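Probable sugar kinase (Clostridium perfringens, PDB 3KZH) probably acts as a sugar kinase of the pfkB carbohydrate kinase family, transferring a phosphate group to a carbohydrate, and is seen here with beta-D-glucopyranose bound. Local coordinates at residues L9-A14 with R46-N51; N162-P167 with S258-L263; K221-L226 with Y265-K270. One frame throughout, in Å; residues are numbered along the deposited sequence.

Contact 1 (L9-A14 with R46-N51)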
loop_
_atom_site.group_PDB
_atom_site.type_symbol
_atom_site.label_atom_id
_atom_site.label_comp_id
_atom_site.label_asym_id
_atom_site.label_seq_id
_atom_site.Cartn_x
_atom_site.Cartn_y
_atom_site.Cartn_z
ATOM N N LEU A 9 -18.144 18.125 -11.669
ATOM C CA LEU A 9 -17.176 19.069 -11.123
ATOM C C LEU A 9 -15.814 18.442 -11.313
ATOM O O LEU A 9 -15.615 17.271 -10.986
ATOM C CB LEU A 9 -17.392 19.308 -9.619
ATOM C CG LEU A 9 -16.973 20.687 -9.072
ATOM C CD1 LEU A 9 -17.779 20.957 -7.851
ATOM C CD2 LEU A 9 -15.494 20.892 -8.808
ATOM N N LEU A 10 -14.875 19.250 -11.793
ATOM C CA LEU A 10 -13.523 18.792 -11.999
ATOM C C LEU A 10 -12.593 19.288 -10.913
ATOM O O LEU A 10 -12.642 20.453 -10.523
ATOM C CB LEU A 10 -13.006 19.202 -13.382
ATOM C CG LEU A 10 -11.582 18.803 -13.810
ATOM C CD1 LEU A 10 -11.391 17.288 -13.846
ATOM C CD2 LEU A 10 -11.294 19.402 -15.165
ATOM N N VAL A 11 -11.800 18.361 -10.382
ATOM C CA VAL A 11 -10.799 18.666 -9.372
ATOM C C VAL A 11 -9.501 18.257 -10.058
ATOM O O VAL A 11 -9.407 17.154 -10.593
ATOM C CB VAL A 11 -11.019 17.862 -8.039
ATOM C CG1 VAL A 11 -9.957 18.228 -7.000
ATOM C CG2 VAL A 11 -12.411 18.124 -7.465
ATOM N N PHE A 12 -8.542 19.178 -10.106
ATOM C CA PHE A 12 -7.245 18.933 -10.743
ATOM C C PHE A 12 -6.125 19.148 -9.717
ATOM O O PHE A 12 -5.957 20.254 -9.226
ATOM C CB PHE A 12 -7.092 19.883 -11.959
ATOM C CG PHE A 12 -5.823 19.688 -12.762
ATOM C CD1 PHE A 12 -5.771 18.732 -13.791
ATOM C CD2 PHE A 12 -4.687 20.494 -12.525
ATOM C CE1 PHE A 12 -4.596 18.566 -14.595
ATOM C CE2 PHE A 12 -3.508 20.349 -13.308
ATOM C CZ PHE A 12 -3.467 19.377 -14.351
ATOM N N GLY A 13 -5.347 18.102 -9.436
ATOM C CA GLY A 13 -4.255 18.203 -8.477
ATOM C C GLY A 13 -3.621 16.891 -8.033
ATOM O O GLY A 13 -3.997 15.817 -8.494
ATOM N N ALA A 14 -2.709 16.986 -7.070
ATOM C CA ALA A 14 -1.952 15.845 -6.536
ATOM C C ALA A 14 -2.665 14.806 -5.653
ATOM O O ALA A 14 -3.660 15.102 -4.998
ATOM C CB ALA A 14 -0.716 16.364 -5.819
ATOM N N ARG A 46 -6.978 15.556 -3.563
ATOM C CA ARG A 46 -7.528 14.199 -3.440
ATOM C C ARG A 46 -8.532 14.117 -2.302
ATOM O O ARG A 46 -9.500 13.369 -2.391
ATOM C CB ARG A 46 -6.426 13.144 -3.244
ATOM C CG ARG A 46 -6.877 11.700 -3.579
ATOM C CD ARG A 46 -6.476 10.682 -2.531
ATOM N NE ARG A 46 -7.525 10.507 -1.523
ATOM C CZ ARG A 46 -7.598 11.187 -0.388
ATOM N NH1 ARG A 46 -6.671 12.079 -0.104
ATOM N NH2 ARG A 46 -8.638 11.052 0.409
ATOM N N ASN A 47 -8.285 14.898 -1.250
ATOM C CA ASN A 47 -9.159 14.976 -0.088
ATOM C C ASN A 47 -10.443 15.710 -0.491
ATOM O O ASN A 47 -11.532 15.281 -0.120
ATOM C CB ASN A 47 -8.479 15.719 1.087
ATOM C CG ASN A 47 -7.147 15.092 1.521
ATOM O OD1 ASN A 47 -6.989 13.878 1.544
ATOM N ND2 ASN A 47 -6.189 15.938 1.878
ATOM N N ILE A 48 -10.313 16.783 -1.284
ATOM C CA ILE A 48 -11.472 17.567 -1.747
ATOM C C ILE A 48 -12.407 16.670 -2.568
ATOM O O ILE A 48 -13.593 16.568 -2.249
ATOM C CB ILE A 48 -11.058 18.841 -2.580
ATOM C CG1 ILE A 48 -10.332 19.847 -1.682
ATOM C CG2 ILE A 48 -12.282 19.525 -3.192
ATOM C CD1 ILE A 48 -9.668 21.017 -2.408
ATOM N N ALA A 49 -11.831 15.984 -3.561
ATOM C CA ALA A 49 -12.540 15.057 -4.441
ATOM C C ALA A 49 -13.254 13.936 -3.682
ATOM O O ALA A 49 -14.387 13.591 -4.032
ATOM C CB ALA A 49 -11.590 14.475 -5.449
ATOM N N GLU A 50 -12.618 13.421 -2.619
ATOM C CA GLU A 50 -13.220 12.363 -1.785
ATOM C C GLU A 50 -14.448 12.900 -1.048
ATOM O O GLU A 50 -15.529 12.312 -1.163
ATOM C CB GLU A 50 -12.230 11.732 -0.771
ATOM C CG GLU A 50 -12.777 10.400 -0.209
ATOM C CD GLU A 50 -12.029 9.777 0.972
ATOM O OE1 GLU A 50 -10.793 9.888 1.079
ATOM O OE2 GLU A 50 -12.701 9.120 1.796
ATOM N N ASN A 51 -14.286 14.045 -0.374
ATOM C CA ASN A 51 -15.363 14.711 0.383
ATOM C C ASN A 51 -16.584 15.044 -0.502
ATOM O O ASN A 51 -17.727 14.941 -0.056
ATOM C CB ASN A 51 -14.860 16.014 1.027
ATOM C CG ASN A 51 -13.890 15.793 2.168
ATOM O OD1 ASN A 51 -12.693 16.088 2.055
ATOM N ND2 ASN A 51 -14.413 15.341 3.296
#
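Arg46, whose CB lies 3.8 Å from Ala14 O, carries the main flat group of this contact, a guanidinium turned away from strand 9-12. The carboxylate of Glu50, one helical turn on, sits at the edge of that group and in its plane, and Arg46 NH2 forms a salt bridge of 2.5 Å with Glu50 OE1, which offers the lone pair pointing away from its sister oxygen. Arg46 NH1 is also modelled as donating to Asn47 OD1, in a bond so short that its exact length is doubtful. The arginine chain sets off with CG anti to the backbone N (chi1 -161°) and bends at chi2 and chi3, which lays the charged end alongside the helix, level with Asn47 and Glu50, and away from Ala14. Beyond the two segments, Glu50 OE2 has a second partner in Arg54, and Asn47 ND2 bonds to Asp257.

The apolar part of the contact lies about one turn further on. Val11 points toward the helix and sends CG2 against Ala49 CB at 4.2 Å; the same methyl stands 4.5 Å from Ile48 CG2. Further along the segment, Ala14 meets the helix through its backbone, with O 3.6 Å from Arg46 N. Here helix 44-54 covers an inner strand, parallel to both its neighbours, of the alpha/beta sheet of the ribokinase-like fold; strand 59-62 supplies Phe61 beside Ala49, and strand 139-143 supplies Val141 beside Ile48.

The example illustrates division of labour on one helix. No hydrogen bond joins the two segments, which are held by methyl contacts and by the backbone of Ala14 against Arg46, whereas the buried charges are answered largely along the helix itself. The in-plane carboxylate probably limits rotation of the guanidinium and stabilises both ionised groups.

Contact 2 (N162-P167 with S258-L263). With BGC (beta-D-glucopyranose), chain C.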
loop_
_atom_site.group_PDB
_atom_site.type_symbol
_atom_site.label_atom_id
_atom_site.label_comp_id
_atom_site.label_asym_id
_atom_site.label_seq_id
_atom_site.Cartn_x
_atom_site.Cartn_y
_atom_site.Cartn_z
ATOM N N ASN A 162 -15.593 27.483 -14.556
ATOM C CA ASN A 162 -15.473 28.340 -13.389
ATOM C C ASN A 162 -14.485 27.798 -12.347
ATOM O O ASN A 162 -14.782 26.866 -11.602
ATOM C CB ASN A 162 -16.852 28.533 -12.770
ATOM C CG ASN A 162 -17.775 29.403 -13.606
ATOM O OD1 ASN A 162 -18.986 29.177 -13.627
ATOM N ND2 ASN A 162 -17.228 30.442 -14.230
ATOM N N PHE A 163 -13.323 28.429 -12.274
ATOM C CA PHE A 163 -12.260 28.014 -11.365
ATOM C C PHE A 163 -12.419 28.351 -9.878
ATOM O O PHE A 163 -12.888 29.429 -9.524
ATOM C CB PHE A 163 -10.927 28.537 -11.879
ATOM C CG PHE A 163 -10.417 27.832 -13.084
ATOM C CD1 PHE A 163 -9.689 26.647 -12.952
ATOM C CD2 PHE A 163 -10.616 28.376 -14.366
ATOM C CE1 PHE A 163 -9.145 25.994 -14.090
ATOM C CE2 PHE A 163 -10.083 27.743 -15.509
ATOM C CZ PHE A 163 -9.345 26.546 -15.372
ATOM N N ILE A 164 -12.040 27.398 -9.022
ATOM C CA ILE A 164 -12.115 27.546 -7.563
ATOM C C ILE A 164 -10.715 27.371 -6.936
ATOM O O ILE A 164 -10.076 26.335 -7.118
ATOM C CB ILE A 164 -13.130 26.526 -6.911
ATOM C CG1 ILE A 164 -14.520 26.621 -7.573
ATOM C CG2 ILE A 164 -13.252 26.777 -5.398
ATOM C CD1 ILE A 164 -15.520 25.577 -7.137
ATOM N N LEU A 165 -10.272 28.371 -6.172
ATOM C CA LEU A 165 -8.966 28.333 -5.515
ATOM C C LEU A 165 -8.943 28.010 -4.018
ATOM O O LEU A 165 -9.660 28.622 -3.228
ATOM C CB LEU A 165 -8.202 29.658 -5.740
ATOM C CG LEU A 165 -6.789 29.894 -5.161
ATOM C CD1 LEU A 165 -5.775 28.897 -5.707
ATOM C CD2 LEU A 165 -6.322 31.318 -5.412
ATOM N N ASP A 166 -8.055 27.079 -3.659
ATOM C CA ASP A 166 -7.781 26.672 -2.281
ATOM C C ASP A 166 -6.282 27.054 -2.184
ATOM O O ASP A 166 -5.429 26.305 -2.650
ATOM C CB ASP A 166 -7.975 25.154 -2.106
ATOM C CG ASP A 166 -7.866 24.694 -0.640
ATOM O OD1 ASP A 166 -7.129 25.323 0.144
ATOM O OD2 ASP A 166 -8.529 23.697 -0.265
ATOM N N PRO A 167 -5.945 28.222 -1.587
ATOM C CA PRO A 167 -4.549 28.678 -1.459
ATOM C C PRO A 167 -3.515 27.844 -0.696
ATOM O O PRO A 167 -2.329 28.145 -0.797
ATOM C CB PRO A 167 -4.688 30.079 -0.847
ATOM C CG PRO A 167 -6.038 30.514 -1.267
ATOM C CD PRO A 167 -6.847 29.259 -1.061
ATOM N N SER A 258 -12.633 19.955 3.124
ATOM C CA SER A 258 -14.039 19.608 3.231
ATOM C C SER A 258 -14.924 20.811 2.973
ATOM O O SER A 258 -16.039 20.644 2.463
ATOM C CB SER A 258 -14.341 19.068 4.617
ATOM O OG SER A 258 -13.709 17.836 4.807
ATOM N N PHE A 259 -14.437 22.011 3.328
ATOM C CA PHE A 259 -15.190 23.251 3.092
ATOM C C PHE A 259 -15.291 23.517 1.603
ATOM O O PHE A 259 -16.361 23.893 1.138
ATOM C CB PHE A 259 -14.575 24.484 3.796
ATOM C CG PHE A 259 -15.448 25.724 3.730
ATOM C CD1 PHE A 259 -16.476 25.919 4.661
ATOM C CD2 PHE A 259 -15.308 26.658 2.682
ATOM C CE1 PHE A 259 -17.373 27.020 4.544
ATOM C CE2 PHE A 259 -16.190 27.761 2.553
ATOM C CZ PHE A 259 -17.227 27.941 3.485
ATOM N N VAL A 260 -14.187 23.318 0.871
ATOM C CA VAL A 260 -14.124 23.530 -0.587
ATOM C C VAL A 260 -15.089 22.570 -1.290
ATOM O O VAL A 260 -15.788 22.946 -2.243
ATOM C CB VAL A 260 -12.665 23.362 -1.151
ATOM C CG1 VAL A 260 -12.634 23.481 -2.677
ATOM C CG2 VAL A 260 -11.757 24.433 -0.574
ATOM N N ALA A 261 -15.154 21.353 -0.752
ATOM C CA ALA A 261 -16.039 20.322 -1.256
ATOM C C ALA A 261 -17.511 20.686 -1.093
ATOM O O ALA A 261 -18.325 20.431 -1.979
ATOM C CB ALA A 261 -15.733 19.019 -0.596
ATOM N N GLY A 262 -17.809 21.349 0.023
ATOM C CA GLY A 262 -19.161 21.781 0.330
ATOM C C GLY A 262 -19.618 22.913 -0.561
ATOM O O GLY A 262 -20.811 23.042 -0.800
ATOM N N LEU A 263 -18.669 23.753 -1.001
ATOM C CA LEU A 263 -18.928 24.853 -1.945
ATOM C C LEU A 263 -19.299 24.213 -3.272
ATOM O O LEU A 263 -20.205 24.671 -3.964
ATOM C CB LEU A 263 -17.680 25.719 -2.169
ATOM C CG LEU A 263 -17.110 26.552 -1.023
ATOM C CD1 LEU A 263 -15.852 27.259 -1.495
ATOM C CD2 LEU A 263 -18.153 27.539 -0.515
HETATM C C2 BGC C . -5.797 26.447 4.612
HETATM C C3 BGC C . -6.741 25.929 5.739
HETATM C C4 BGC C . -8.042 26.823 5.581
HETATM C C5 BGC C . -8.699 26.698 4.141
HETATM C C6 BGC C . -9.900 27.525 3.918
HETATM C C1 BGC C . -6.485 26.222 3.268
HETATM O O1 BGC C . -5.727 26.606 2.363
HETATM O O2 BGC C . -4.726 25.767 4.639
HETATM O O3 BGC C . -6.112 26.219 6.819
HETATM O O4 BGC C . -8.891 26.467 6.523
HETATM O O5 BGC C . -7.746 27.027 3.158
#
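Between 162-167 and 258-263 the closest approaches are made by Val260, which meets both Ile164 and Asp166. The walk along the helix starts at Ser258, directly after the Gly-Ala-Gly-Asp signature of the pfkB family; the Ser258 hydroxyl pairs with Thr287. Phe259 comes next and packs its ring near Lys187 instead. At Val260 the two methyls divide the work. CG1, anti to the backbone N (chi1 176°), goes to the apolar neighbour and lies 4.3 Å from Ile164 CG2. The side chains of Val260 and Asp166 cross obliquely, which brings Val260 CG2 within 3.3 Å of Asp166 OD2, with Asp166 CB behind at 4.1 Å. One turn on, Leu263 again points toward the strand and adds cover at longer range.

The other carboxylate oxygen faces the sugar: Asp166 OD1 is 2.9 Å from O1 of beta-D-glucopyranose, a distance that suits a hydrogen bond, although the hydroxyl may turn its proton to a different acceptor. Val168 O and Glu192 OE2 also bond to the sugar.

Asp166 thus stands where the apolar strand-helix layer gives way to the ligand pocket. With a methyl against one oxygen, a sugar hydroxyl beside the other, and Val44 and Ile48 of helix 44-54 also touching the side chain, packing probably helps to hold the carboxylate in position for the ligand.

Contact 3 (K221-L226 with Y265-K270)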
loop_
_atom_site.group_PDB
_atom_site.type_symbol
_atom_site.label_atom_id
_atom_site.label_comp_id
_atom_site.label_asym_id
_atom_site.label_seq_id
_atom_site.Cartn_x
_atom_site.Cartn_y
_atom_site.Cartn_z
ATOM N N LYS A 221 -17.151 35.052 -6.322
ATOM C CA LYS A 221 -17.536 34.670 -4.957
ATOM C C LYS A 221 -16.349 34.560 -3.999
ATOM O O LYS A 221 -15.374 33.866 -4.295
ATOM C CB LYS A 221 -18.320 33.340 -4.970
ATOM C CG LYS A 221 -19.526 33.290 -5.904
ATOM C CD LYS A 221 -20.760 32.744 -5.245
ATOM C CE LYS A 221 -21.981 32.919 -6.152
ATOM N NZ LYS A 221 -21.903 32.094 -7.384
ATOM N N VAL A 222 -16.439 35.241 -2.851
ATOM C CA VAL A 222 -15.374 35.232 -1.839
ATOM C C VAL A 222 -15.778 34.580 -0.513
ATOM O O VAL A 222 -16.805 34.908 0.050
ATOM C CB VAL A 222 -14.837 36.676 -1.551
ATOM C CG1 VAL A 222 -13.680 36.654 -0.522
ATOM C CG2 VAL A 222 -14.365 37.331 -2.826
ATOM N N PHE A 223 -14.948 33.657 -0.037
ATOM C CA PHE A 223 -15.160 32.967 1.238
ATOM C C PHE A 223 -13.859 33.054 2.046
ATOM O O PHE A 223 -12.821 32.569 1.602
ATOM C CB PHE A 223 -15.539 31.491 1.028
ATOM C CG PHE A 223 -16.826 31.285 0.286
ATOM C CD1 PHE A 223 -18.060 31.367 0.954
ATOM C CD2 PHE A 223 -16.814 31.077 -1.105
ATOM C CE1 PHE A 223 -19.276 31.260 0.236
ATOM C CE2 PHE A 223 -18.024 30.965 -1.833
ATOM C CZ PHE A 223 -19.262 31.061 -1.149
ATOM N N ILE A 224 -13.902 33.730 3.195
ATOM C CA ILE A 224 -12.718 33.875 4.051
ATOM C C ILE A 224 -12.924 33.134 5.380
ATOM O O ILE A 224 -13.792 33.503 6.177
ATOM C CB ILE A 224 -12.320 35.401 4.292
ATOM C CG1 ILE A 224 -12.052 36.109 2.958
ATOM C CG2 ILE A 224 -11.014 35.503 5.096
ATOM C CD1 ILE A 224 -12.072 37.628 3.008
ATOM N N SER A 225 -12.137 32.076 5.594
ATOM C CA SER A 225 -12.195 31.272 6.825
ATOM C C SER A 225 -11.566 32.086 7.944
ATOM O O SER A 225 -10.508 32.674 7.747
ATOM C CB SER A 225 -11.417 29.959 6.678
ATOM O OG SER A 225 -11.911 29.178 5.624
ATOM N N LEU A 226 -12.244 32.158 9.091
ATOM C CA LEU A 226 -11.759 32.924 10.245
ATOM C C LEU A 226 -11.605 32.035 11.474
ATOM O O LEU A 226 -11.859 32.469 12.606
ATOM C CB LEU A 226 -12.729 34.072 10.549
ATOM C CG LEU A 226 -13.151 35.022 9.429
ATOM C CD1 LEU A 226 -14.282 35.888 9.923
ATOM C CD2 LEU A 226 -11.959 35.843 8.942
ATOM N N TYR A 265 -20.659 21.220 -3.647
ATOM C CA TYR A 265 -22.017 20.685 -3.492
ATOM C C TYR A 265 -23.071 21.792 -3.677
ATOM O O TYR A 265 -24.043 21.614 -4.429
ATOM C CB TYR A 265 -22.167 20.018 -2.110
ATOM C CG TYR A 265 -23.540 19.430 -1.822
ATOM C CD1 TYR A 265 -23.841 18.097 -2.164
ATOM C CD2 TYR A 265 -24.569 20.228 -1.255
ATOM C CE1 TYR A 265 -25.143 17.566 -1.959
ATOM C CE2 TYR A 265 -25.875 19.710 -1.046
ATOM C CZ TYR A 265 -26.154 18.382 -1.401
ATOM O OH TYR A 265 -27.428 17.894 -1.214
ATOM N N GLY A 266 -22.855 22.916 -2.983
ATOM C CA GLY A 266 -23.755 24.059 -3.025
ATOM C C GLY A 266 -23.989 24.646 -4.403
ATOM O O GLY A 266 -25.127 24.927 -4.777
ATOM N N TYR A 267 -22.901 24.780 -5.162
ATOM C CA TYR A 267 -22.916 25.299 -6.529
ATOM C C TYR A 267 -23.679 24.385 -7.489
ATOM O O TYR A 267 -24.503 24.850 -8.270
ATOM C CB TYR A 267 -21.478 25.453 -7.044
ATOM C CG TYR A 267 -20.664 26.592 -6.457
ATOM C CD1 TYR A 267 -21.266 27.575 -5.642
ATOM C CD2 TYR A 267 -19.282 26.707 -6.727
ATOM C CE1 TYR A 267 -20.527 28.638 -5.112
ATOM C CE2 TYR A 267 -18.517 27.791 -6.198
ATOM C CZ TYR A 267 -19.158 28.746 -5.391
ATOM O OH TYR A 267 -18.472 29.802 -4.851
HETATM N N MSE A 268 -23.439 23.080 -7.363
HETATM C CA MSE A 268 -24.056 22.056 -8.204
HETATM C C MSE A 268 -25.568 21.930 -7.959
HETATM O O MSE A 268 -26.339 21.686 -8.891
HETATM C CB MSE A 268 -23.323 20.710 -8.020
HETATM C CG MSE A 268 -21.823 20.730 -8.379
HETATM SE SE MSE A 268 -21.597 20.932 -10.273
HETATM C CE MSE A 268 -19.986 21.814 -10.489
ATOM N N ASN A 269 -25.987 22.220 -6.731
ATOM C CA ASN A 269 -27.399 22.163 -6.355
ATOM C C ASN A 269 -28.105 23.523 -6.363
ATOM O O ASN A 269 -29.248 23.634 -5.905
ATOM C CB ASN A 269 -27.570 21.447 -5.007
ATOM C CG ASN A 269 -27.153 19.993 -5.075
ATOM O OD1 ASN A 269 -27.806 19.183 -5.735
ATOM N ND2 ASN A 269 -26.038 19.664 -4.439
ATOM N N LYS A 270 -27.435 24.533 -6.939
ATOM C CA LYS A 270 -27.920 25.929 -7.070
ATOM C C LYS A 270 -28.531 26.570 -5.809
ATOM O O LYS A 270 -29.463 27.371 -5.895
ATOM C CB LYS A 270 -28.902 26.074 -8.253
ATOM C CG LYS A 270 -28.304 25.868 -9.636
ATOM C CD LYS A 270 -28.599 24.465 -10.150
ATOM C CE LYS A 270 -28.029 24.232 -11.542
ATOM N NZ LYS A 270 -28.687 25.078 -12.572
#
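Tyr267 reaches from the last turn of helix 255-268 to Lys221 and Phe223 of strand 221-225, a helix-on-sheet contact of the ribokinase-like alpha/beta fold just where a Schellman motif ends the helix. From CB, which does not itself aim at the strand, CG lies anti to the carbonyl carbon (chi1 -73°) and the ring swings strandward. Its CE1 comes within 4.1 Å of Lys221 CD, as the lysine chain runs alongside, heading the other way. Further out, CZ is 4.3 Å from Phe223 CE2. The hydroxyl at the tip touches both: Tyr267 OH lies at the edge of the phenylalanine ring, near its plane and 3.3 Å from Phe223 CE2, and also 3.5 Å from Lys221 CB. Its polar need is met by a hydrogen bond with Thr185 OG1, while the ring meets that of Tyr139.

Lys270, at positive phi, is the C-prime residue of the Schellman motif. Just before it, Asn269 donates both its backbone N and its side-chain ND2 to Tyr265 O, and ND2, 2.8 Å from that oxygen, sits 3.1 Å above the centre of the Tyr265 ring.

In the fold
All three contacts set a helix against a strand of the same large mixed sheet, though 221-225 borders its antiparallel part. Contacts 2 and 3 share helix 255-268, while contact 1 uses helix 44-54. The first two are core, centred about 7 and 6 Å from the centre of the chain; contact 3, about 13 Å out, is buried where its rings meet but runs into exposed residues. Ile48 CD1, 3.6 Å from Asp166 OD2, joins contacts 1 and 2; Leu263 CD2, 3.7 Å from Phe223 CE2, joins 2 and 3. Small aliphatic groups dominate contact 1, contact 2 adds a sugar-facing carboxylate, and contact 3 sets a tyrosine hydroxyl and ring against a phenylalanine edge and a lysine chain.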